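Local coordinates for positive phenol-degradative gene regulator (Ralstonia sp. E2, PDB 5FRY), which senses phenols through this N-terminal domain, here holding a dimethylphenol, and probably activates transcription of phenol-degradation genes as an ATP-dependent enhancer-binding protein, at residues Y161-A164 with T169-Y172. Residues are numbered along the deposited sequence; the frame is centred on the assembly and turned at random.
Sequences YTSA and TILY. With ERH (3,4-dimethylphenol), chain D.
Thr-162 OG1 on helix 152-166 and Tyr-172 OH on strand 170-176 share a hydrogen bond of 2.6 Å, with OG1 at the edge of the tyrosine ring and near its plane. The two side chains run roughly at right angles. Thr-162 OG1 is hydrogen-bonded to Ala-158 O as well, and Tyr-172 OH to Tyr-124 OH on strand 123-131, so a chain of hydroxyls links helix and sheet. With CG2 of Thr-162 anti to the backbone N, the methyl meets Ile-170 CG2 at 3.9 Å, while the far end of the isoleucine leads away from the helix; its side chain also touches Tyr-124. One residue further along the helix, Ser-163 OG accepts the Ile-170 N-H at 2.7 Å in an almost straight bond (177°). The same OG bonds to Thr-159 O within the helix, tying the start of the strand to the last helical turns. Dimethylphenol lies beside this junction: its methyl C09 is 3.3 Å from Tyr-161 CD1, and its ring carbon C04 is 3.9 Å from Tyr-172 OH. Methyl and ring carbons of the ligand face a pocket wall whose hydroxyls already have protein partners, which probably keeps Thr-162 and Tyr-172 fixed in place beside it.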
loop_
_atom_site.group_PDB
_atom_site.type_symbol
_atom_site.label_atom_id
_atom_site.label_comp_id
_atom_site.label_asym_id
_atom_site.label_seq_id
_atom_site.Cartn_x
_atom_site.Cartn_y
_atom_site.Cartn_z
ATOM N N TYR A 161 -10.810 -7.668 -11.059
ATOM C CA TYR A 161 -11.104 -9.004 -10.558
ATOM C C TYR A 161 -12.232 -9.642 -11.352
ATOM O O TYR A 161 -12.084 -10.744 -11.849
ATOM C CB TYR A 161 -11.479 -8.957 -9.074
ATOM C CG TYR A 161 -11.833 -10.320 -8.500
ATOM C CD1 TYR A 161 -13.098 -10.878 -8.699
ATOM C CD2 TYR A 161 -10.903 -11.050 -7.775
ATOM C CE1 TYR A 161 -13.420 -12.133 -8.194
ATOM C CE2 TYR A 161 -11.221 -12.291 -7.255
ATOM C CZ TYR A 161 -12.481 -12.826 -7.465
ATOM O OH TYR A 161 -12.784 -14.061 -6.939
ATOM N N THR A 162 -13.358 -8.937 -11.470
ATOM C CA THR A 162 -14.516 -9.510 -12.156
ATOM C C THR A 162 -14.181 -9.753 -13.606
ATOM O O THR A 162 -14.534 -10.786 -14.181
ATOM C CB THR A 162 -15.732 -8.591 -12.059
ATOM O OG1 THR A 162 -15.888 -8.166 -10.694
ATOM C CG2 THR A 162 -17.015 -9.320 -12.569
ATOM N N SER A 163 -13.516 -8.789 -14.213
ATOM C CA SER A 163 -13.099 -8.941 -15.608
ATOM C C SER A 163 -12.203 -10.153 -15.818
ATOM O O SER A 163 -12.389 -10.881 -16.785
ATOM C CB SER A 163 -12.396 -7.685 -16.102
ATOM O OG SER A 163 -13.328 -6.626 -16.210
ATOM N N ALA A 164 -11.246 -10.387 -14.922
ATOM C CA ALA A 164 -10.319 -11.503 -15.127
ATOM C C ALA A 164 -11.042 -12.831 -14.941
ATOM O O ALA A 164 -10.812 -13.812 -15.672
ATOM C CB ALA A 164 -9.137 -11.375 -14.179
ATOM N N THR A 169 -14.558 -7.757 -20.277
ATOM C CA THR A 169 -14.422 -6.465 -19.592
ATOM C C THR A 169 -15.693 -6.138 -18.852
ATOM O O THR A 169 -16.669 -5.892 -19.486
ATOM C CB THR A 169 -14.081 -5.367 -20.601
ATOM O OG1 THR A 169 -12.759 -5.551 -21.000
ATOM C CG2 THR A 169 -14.210 -4.003 -20.014
ATOM N N ILE A 170 -15.666 -6.136 -17.521
ATOM C CA ILE A 170 -16.845 -5.833 -16.728
ATOM C C ILE A 170 -16.521 -4.605 -15.894
ATOM O O ILE A 170 -15.731 -4.713 -14.966
ATOM C CB ILE A 170 -17.247 -7.005 -15.799
ATOM C CG1 ILE A 170 -17.480 -8.300 -16.588
ATOM C CG2 ILE A 170 -18.509 -6.661 -15.035
ATOM C CD1 ILE A 170 -18.844 -8.385 -17.248
ATOM N N LEU A 171 -17.113 -3.452 -16.223
ATOM C CA LEU A 171 -16.844 -2.209 -15.497
ATOM C C LEU A 171 -17.783 -1.991 -14.311
ATOM O O LEU A 171 -18.940 -2.421 -14.328
ATOM C CB LEU A 171 -16.936 -1.005 -16.444
ATOM C CG LEU A 171 -16.141 -1.090 -17.753
ATOM C CD1 LEU A 171 -16.547 0.035 -18.689
ATOM C CD2 LEU A 171 -14.652 -1.028 -17.507
ATOM N N TYR A 172 -17.270 -1.312 -13.283
ATOM C CA TYR A 172 -18.073 -0.922 -12.132
ATOM C C TYR A 172 -18.160 0.584 -11.993
ATOM O O TYR A 172 -17.235 1.323 -12.349
ATOM C CB TYR A 172 -17.501 -1.496 -10.836
ATOM C CG TYR A 172 -17.695 -2.974 -10.654
ATOM C CD1 TYR A 172 -16.923 -3.888 -11.363
ATOM C CD2 TYR A 172 -18.609 -3.461 -9.743
ATOM C CE1 TYR A 172 -17.085 -5.247 -11.179
ATOM C CE2 TYR A 172 -18.771 -4.804 -9.556
ATOM C CZ TYR A 172 -18.001 -5.697 -10.271
ATOM O OH TYR A 172 -18.177 -7.051 -10.072
HETATM O O01 ERH D . -14.621 -4.967 -3.509
HETATM C C02 ERH D . -17.302 -6.468 -5.708
HETATM C C03 ERH D . -15.069 -7.238 -6.456
HETATM C C04 ERH D . -16.577 -7.205 -6.572
HETATM C C05 ERH D . -16.609 -5.674 -4.622
HETATM C C06 ERH D . -14.450 -6.532 -5.489
HETATM C C07 ERH D . -15.266 -5.705 -4.519
HETATM C C08 ERH D . -18.811 -6.434 -5.823
HETATM C C09 ERH D . -14.253 -8.066 -7.426
#